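Local coordinates for SA0254 protein (Staphylococcus aureus subsp. aureus, PDB 2OOI) that is of unknown function but carries a UTRA domain, as in GntR-type transcription regulators, where this domain probably binds a small effector molecule, at residues Gln38-Leu43 / Phe142-Ile147; Gly100-Phe105 / Gln132-Met137. One frame throughout, in Å; residues are numbered along the deposited sequence.

Interaction 1. Residues Gln38-Leu43 / Phe142-Ile147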
loop_
_atom_site.group_PDB
_atom_site.type_symbol
_atom_site.label_atom_id
_atom_site.label_comp_id
_atom_site.label_asym_id
_atom_site.label_seq_id
_atom_site.Cartn_x
_atom_site.Cartn_y
_atom_site.Cartn_z
ATOM N N GLN B 38 -9.223 3.269 -23.220
ATOM C CA GLN B 38 -9.664 2.237 -24.164
ATOM C C GLN B 38 -8.893 0.981 -23.928
ATOM O O GLN B 38 -9.470 -0.088 -23.815
ATOM C CB GLN B 38 -9.453 2.636 -25.622
ATOM C CG GLN B 38 -10.256 3.825 -25.991
ATOM C CD GLN B 38 -10.180 4.208 -27.461
ATOM O OE1 GLN B 38 -10.939 5.119 -27.893
ATOM N NE2 GLN B 38 -9.288 3.541 -28.245
ATOM N N ASP B 39 -7.576 1.120 -23.883
ATOM C CA ASP B 39 -6.717 0.004 -23.650
ATOM C C ASP B 39 -7.250 -0.658 -22.414
ATOM O O ASP B 39 -7.705 -1.788 -22.462
ATOM C CB ASP B 39 -5.286 0.459 -23.428
ATOM C CG ASP B 39 -4.316 -0.699 -23.363
ATOM O OD1 ASP B 39 -4.752 -1.881 -23.477
ATOM O OD2 ASP B 39 -3.107 -0.430 -23.215
ATOM N N GLU B 40 -7.260 0.092 -21.326
ATOM C CA GLU B 40 -7.455 -0.469 -20.009
ATOM C C GLU B 40 -8.864 -1.018 -19.787
ATOM O O GLU B 40 -9.023 -2.063 -19.179
ATOM C CB GLU B 40 -7.117 0.582 -18.939
ATOM C CG GLU B 40 -7.087 0.029 -17.561
ATOM C CD GLU B 40 -7.043 1.101 -16.496
ATOM O OE1 GLU B 40 -6.951 2.307 -16.833
ATOM O OE2 GLU B 40 -7.104 0.746 -15.299
ATOM N N LEU B 41 -9.892 -0.324 -20.235
ATOM C CA LEU B 41 -11.224 -0.863 -20.046
ATOM C C LEU B 41 -11.609 -1.841 -21.168
ATOM O O LEU B 41 -12.734 -2.347 -21.190
ATOM C CB LEU B 41 -12.241 0.262 -19.905
ATOM C CG LEU B 41 -12.025 1.195 -18.702
ATOM C CD1 LEU B 41 -13.186 2.169 -18.564
ATOM C CD2 LEU B 41 -11.868 0.408 -17.426
ATOM N N GLN B 42 -10.650 -2.118 -22.063
ATOM C CA GLN B 42 -10.819 -2.984 -23.223
ATOM C C GLN B 42 -12.039 -2.574 -24.012
ATOM O O GLN B 42 -12.988 -3.322 -24.089
ATOM C CB GLN B 42 -10.880 -4.443 -22.791
ATOM C CG GLN B 42 -9.550 -4.947 -22.256
ATOM C CD GLN B 42 -9.659 -6.168 -21.340
ATOM O OE1 GLN B 42 -8.929 -6.281 -20.351
ATOM N NE2 GLN B 42 -10.558 -7.080 -21.668
ATOM N N LEU B 43 -11.969 -1.380 -24.603
ATOM C CA LEU B 43 -13.097 -0.688 -25.237
ATOM C C LEU B 43 -12.918 -0.510 -26.763
ATOM O O LEU B 43 -11.824 -0.754 -27.281
ATOM C CB LEU B 43 -13.230 0.720 -24.618
ATOM C CG LEU B 43 -14.171 1.022 -23.440
ATOM C CD1 LEU B 43 -14.251 -0.105 -22.437
ATOM C CD2 LEU B 43 -13.775 2.322 -22.763
ATOM N N PHE B 142 -14.562 -2.575 -15.651
ATOM C CA PHE B 142 -15.557 -1.520 -15.851
ATOM C C PHE B 142 -15.211 -0.147 -15.272
ATOM O O PHE B 142 -15.880 0.835 -15.601
ATOM C CB PHE B 142 -16.907 -1.982 -15.315
ATOM C CG PHE B 142 -16.939 -2.148 -13.840
ATOM C CD1 PHE B 142 -17.184 -1.076 -13.022
ATOM C CD2 PHE B 142 -16.694 -3.378 -13.264
ATOM C CE1 PHE B 142 -17.194 -1.218 -11.652
ATOM C CE2 PHE B 142 -16.693 -3.532 -11.868
ATOM C CZ PHE B 142 -16.944 -2.446 -11.072
ATOM N N ASP B 143 -14.174 -0.064 -14.434
ATOM C CA ASP B 143 -13.842 1.170 -13.718
ATOM C C ASP B 143 -12.342 1.295 -13.628
ATOM O O ASP B 143 -11.685 0.421 -13.064
ATOM C CB ASP B 143 -14.442 1.101 -12.315
ATOM C CG ASP B 143 -13.935 2.192 -11.361
ATOM O OD1 ASP B 143 -13.112 3.048 -11.736
ATOM O OD2 ASP B 143 -14.402 2.196 -10.199
ATOM N N SER B 144 -11.807 2.388 -14.168
ATOM C CA SER B 144 -10.389 2.744 -14.055
ATOM C C SER B 144 -10.244 3.954 -13.149
ATOM O O SER B 144 -10.646 5.041 -13.522
ATOM C CB SER B 144 -9.839 3.106 -15.440
ATOM O OG SER B 144 -8.455 3.443 -15.412
ATOM N N SER B 145 -9.640 3.782 -11.984
ATOM C CA SER B 145 -9.547 4.876 -10.999
ATOM C C SER B 145 -8.121 5.231 -10.556
ATOM O O SER B 145 -7.308 4.360 -10.193
ATOM C CB SER B 145 -10.390 4.547 -9.759
ATOM O OG SER B 145 -11.776 4.773 -10.029
ATOM N N ASP B 146 -7.833 6.526 -10.610
ATOM C CA ASP B 146 -6.635 7.076 -10.015
ATOM C C ASP B 146 -7.012 7.912 -8.836
ATOM O O ASP B 146 -7.906 8.759 -8.927
ATOM C CB ASP B 146 -5.889 7.923 -11.008
ATOM C CG ASP B 146 -5.202 7.106 -11.977
ATOM O OD1 ASP B 146 -4.479 6.190 -11.550
ATOM O OD2 ASP B 146 -5.398 7.326 -13.163
ATOM N N ILE B 147 -6.330 7.668 -7.729
ATOM C CA ILE B 147 -6.542 8.418 -6.516
ATOM C C ILE B 147 -5.235 9.059 -6.109
ATOM O O ILE B 147 -4.195 8.405 -6.149
ATOM C CB ILE B 147 -7.028 7.502 -5.432
ATOM C CG1 ILE B 147 -8.264 6.749 -5.938
ATOM C CG2 ILE B 147 -7.307 8.279 -4.156
ATOM C CD1 ILE B 147 -8.992 5.946 -4.868
#

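Interaction 2. Residues Gly100-Phe105 / Gln132-Met137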
loop_
_atom_site.group_PDB
_atom_site.type_symbol
_atom_site.label_atom_id
_atom_site.label_comp_id
_atom_site.label_asym_id
_atom_site.label_seq_id
_atom_site.Cartn_x
_atom_site.Cartn_y
_atom_site.Cartn_z
ATOM N N GLY B 100 -16.408 -8.563 -9.258
ATOM C CA GLY B 100 -15.559 -9.750 -9.086
ATOM C C GLY B 100 -14.251 -9.545 -8.327
ATOM O O GLY B 100 -14.029 -10.174 -7.286
ATOM N N PHE B 101 -13.382 -8.681 -8.858
ATOM C CA PHE B 101 -12.035 -8.475 -8.316
ATOM C C PHE B 101 -11.416 -7.180 -8.832
ATOM O O PHE B 101 -11.993 -6.512 -9.675
ATOM C CB PHE B 101 -11.129 -9.653 -8.691
ATOM C CG PHE B 101 -10.992 -9.889 -10.180
ATOM C CD1 PHE B 101 -9.916 -9.360 -10.891
ATOM C CD2 PHE B 101 -11.926 -10.668 -10.868
ATOM C CE1 PHE B 101 -9.781 -9.600 -12.279
ATOM C CE2 PHE B 101 -11.796 -10.903 -12.244
ATOM C CZ PHE B 101 -10.721 -10.369 -12.944
ATOM N N SER B 102 -10.229 -6.839 -8.334
ATOM C CA SER B 102 -9.530 -5.659 -8.821
ATOM C C SER B 102 -8.013 -5.763 -8.736
ATOM O O SER B 102 -7.476 -6.577 -7.971
ATOM C CB SER B 102 -10.009 -4.425 -8.061
ATOM O OG SER B 102 -9.715 -4.528 -6.691
ATOM N N ASP B 103 -7.348 -4.953 -9.564
ATOM C CA ASP B 103 -5.900 -4.813 -9.589
ATOM C C ASP B 103 -5.542 -3.465 -9.026
ATOM O O ASP B 103 -6.028 -2.443 -9.506
ATOM C CB ASP B 103 -5.366 -4.883 -11.023
ATOM C CG ASP B 103 -5.494 -6.244 -11.612
ATOM O OD1 ASP B 103 -5.180 -7.224 -10.896
ATOM O OD2 ASP B 103 -5.955 -6.343 -12.778
ATOM N N ILE B 104 -4.658 -3.445 -8.049
ATOM C CA ILE B 104 -4.276 -2.210 -7.388
ATOM C C ILE B 104 -2.797 -1.941 -7.616
ATOM O O ILE B 104 -1.965 -2.830 -7.468
ATOM C CB ILE B 104 -4.526 -2.324 -5.911
ATOM C CG1 ILE B 104 -6.027 -2.320 -5.629
ATOM C CG2 ILE B 104 -3.829 -1.200 -5.179
ATOM C CD1 ILE B 104 -6.398 -2.920 -4.276
ATOM N N PHE B 105 -2.471 -0.708 -7.967
ATOM C CA PHE B 105 -1.089 -0.307 -8.151
ATOM C C PHE B 105 -0.858 0.930 -7.310
ATOM O O PHE B 105 -1.673 1.840 -7.350
ATOM C CB PHE B 105 -0.809 -0.002 -9.626
ATOM C CG PHE B 105 -1.105 -1.156 -10.547
ATOM C CD1 PHE B 105 -0.103 -2.050 -10.914
ATOM C CD2 PHE B 105 -2.387 -1.380 -11.012
ATOM C CE1 PHE B 105 -0.380 -3.146 -11.759
ATOM C CE2 PHE B 105 -2.656 -2.453 -11.850
ATOM C CZ PHE B 105 -1.647 -3.340 -12.221
ATOM N N GLN B 132 -6.671 1.796 -9.356
ATOM C CA GLN B 132 -7.415 0.568 -9.180
ATOM C C GLN B 132 -8.249 0.260 -10.423
ATOM O O GLN B 132 -8.924 1.139 -10.932
ATOM C CB GLN B 132 -8.280 0.663 -7.925
ATOM C CG GLN B 132 -8.862 -0.683 -7.484
ATOM C CD GLN B 132 -9.368 -0.718 -6.039
ATOM O OE1 GLN B 132 -9.920 -1.733 -5.602
ATOM N NE2 GLN B 132 -9.178 0.376 -5.298
ATOM N N THR B 133 -8.194 -0.976 -10.917
ATOM C CA THR B 133 -9.053 -1.380 -12.023
ATOM C C THR B 133 -9.992 -2.452 -11.525
ATOM O O THR B 133 -9.536 -3.457 -11.002
ATOM C CB THR B 133 -8.267 -1.933 -13.169
ATOM O OG1 THR B 133 -7.407 -0.914 -13.667
ATOM C CG2 THR B 133 -9.215 -2.420 -14.305
ATOM N N PHE B 134 -11.297 -2.223 -11.677
ATOM C CA PHE B 134 -12.304 -3.139 -11.169
ATOM C C PHE B 134 -12.894 -3.978 -12.306
ATOM O O PHE B 134 -13.172 -3.469 -13.400
ATOM C CB PHE B 134 -13.450 -2.367 -10.505
ATOM C CG PHE B 134 -13.063 -1.618 -9.248
ATOM C CD1 PHE B 134 -13.320 -2.163 -7.990
ATOM C CD2 PHE B 134 -12.489 -0.334 -9.324
ATOM C CE1 PHE B 134 -12.984 -1.451 -6.807
ATOM C CE2 PHE B 134 -12.152 0.385 -8.159
ATOM C CZ PHE B 134 -12.401 -0.174 -6.898
ATOM N N TYR B 135 -13.119 -5.254 -12.036
ATOM C CA TYR B 135 -13.722 -6.129 -13.008
ATOM C C TYR B 135 -14.991 -6.704 -12.442
ATOM O O TYR B 135 -15.100 -6.942 -11.240
ATOM C CB TYR B 135 -12.796 -7.281 -13.369
ATOM C CG TYR B 135 -11.445 -6.867 -13.884
ATOM C CD1 TYR B 135 -11.084 -7.068 -15.217
ATOM C CD2 TYR B 135 -10.517 -6.289 -13.040
ATOM C CE1 TYR B 135 -9.838 -6.693 -15.679
ATOM C CE2 TYR B 135 -9.281 -5.915 -13.493
ATOM C CZ TYR B 135 -8.950 -6.122 -14.809
ATOM O OH TYR B 135 -7.709 -5.734 -15.221
ATOM N N THR B 136 -15.941 -6.955 -13.328
ATOM C CA THR B 136 -17.135 -7.678 -12.959
ATOM C C THR B 136 -16.766 -9.121 -12.680
ATOM O O THR B 136 -15.653 -9.567 -12.977
ATOM C CB THR B 136 -18.141 -7.708 -14.091
ATOM O OG1 THR B 136 -17.617 -8.523 -15.145
ATOM C CG2 THR B 136 -18.438 -6.302 -14.582
ATOM N N MET B 137 -17.725 -9.865 -12.146
ATOM C CA MET B 137 -17.501 -11.263 -11.794
ATOM C C MET B 137 -17.300 -12.145 -13.031
ATOM O O MET B 137 -16.926 -13.295 -12.891
ATOM C CB MET B 137 -18.657 -11.796 -10.948
ATOM C CG MET B 137 -18.215 -12.702 -9.787
ATOM S SD MET B 137 -19.550 -12.859 -8.567
ATOM C CE MET B 137 -19.547 -11.187 -7.856
#

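Interaction 1. Residues Gln38-Leu43 / Phe142-Ile147
Glu40 and Leu41, in the last turn of helix 35-41, pack on strand 141-150 of the antiparallel sheet of the UTRA domain. A Schellman motif ends the helix. Gln42 has positive phi, Leu43 N bonds to Gln38 O at 2.9 Å and Gln42 N bonds to Asp39 O at 3.0 Å. Leu41 points at the strand, and its CD2 methyl does the touching. Leu41 CD2 lies 3.8 Å from Asp143 N and 3.9 Å from Ser144 CB, so it rests on the strand backbone and on one small side chain. Glu40 reaches out beside it. Its CG is anti to the backbone N (chi1 -171°), and the extended chain carries the carboxylate to Ser144. There Ser144 OG donates to Glu40 OE1, but the modelled 2.4 Å is doubtfully short at this resolution. Glu40 OE2 pairs with His131 NE2 and with Thr133 OG1, the latter modelled too close for its length to be trusted. The carboxylate thus sits between strands 126-136 and 141-150, with polar partners on both. Phe142, Asp143 and Ser145 point away from the helix, and Ser145 OG also bonds to Ser68 OG. On that side of the strand, Ser145 OG donates to the syn lone pair of Asp143 OD1 at 2.8 Å.

Interaction 2. Residues Gly100-Phe105 / Gln132-Met137
Phe101 holds its ring between its own backbone N and carbonyl carbon (chi1 59°), while Tyr135 sets its ring anti to its carbonyl carbon (chi1 -57°). This brings the two rings together on one face of the sheet. They form an offset stack, with centroids 4.6 Å apart and planes at 12°. Phe101 CE1 comes over the face of the tyrosine, 3.5 Å from Tyr135 CD2, and Tyr135 CB lies over the phenylalanine face as a CH-pi contact. The strands are antiparallel. Tyr135 N bonds to Phe101 O at 2.9 Å. Gly100 and Phe101 both face Tyr135, a classic beta bulge: Gly100 N bonds to Tyr135 O at 2.9 Å, and Phe101 N makes a weak bond to it at 3.4 Å. Asp103 and Thr133 form the next hydrogen-bonded pair. On the other face Ser102 OG donates to Gln132 OE1 at 3.0 Å, tilted from the carbonyl plane. Ile104 lies alongside that glutamine, its CG1 3.7 Å from Gln132 CD. Asp103 OD1 bonds to Tyr157 of the second subunit, whose strand extends the sheet beyond strand 99-110. Ser102 and Gln132 are both buried, so their bond gives each a polar partner and helps fix the rotation of the amide beside Ile104.

In the fold
Interactions 1 and 2 meet in the same antiparallel sheet, with centres about 10 Å apart. Strands 126-136 and 141-150 follow each other in the chain and are neighbours in the sheet. Backbone bonds join them: Gln132 N to Ser145 O at 2.8 Å and Phe142 N to Phe134 O at 2.8 Å. From strand 141-150 the sheet continues through 126-136 and 99-110 to a strand of the second subunit. The Glu40 carboxylate of interaction 1 also links helix 35-41 to strand 126-136, the middle strand shared with interaction 2. A bound zinc ion lies about 8 Å from the side chains of both Asp143 and Phe134, one from each contact, too far for either side chain to coordinate it.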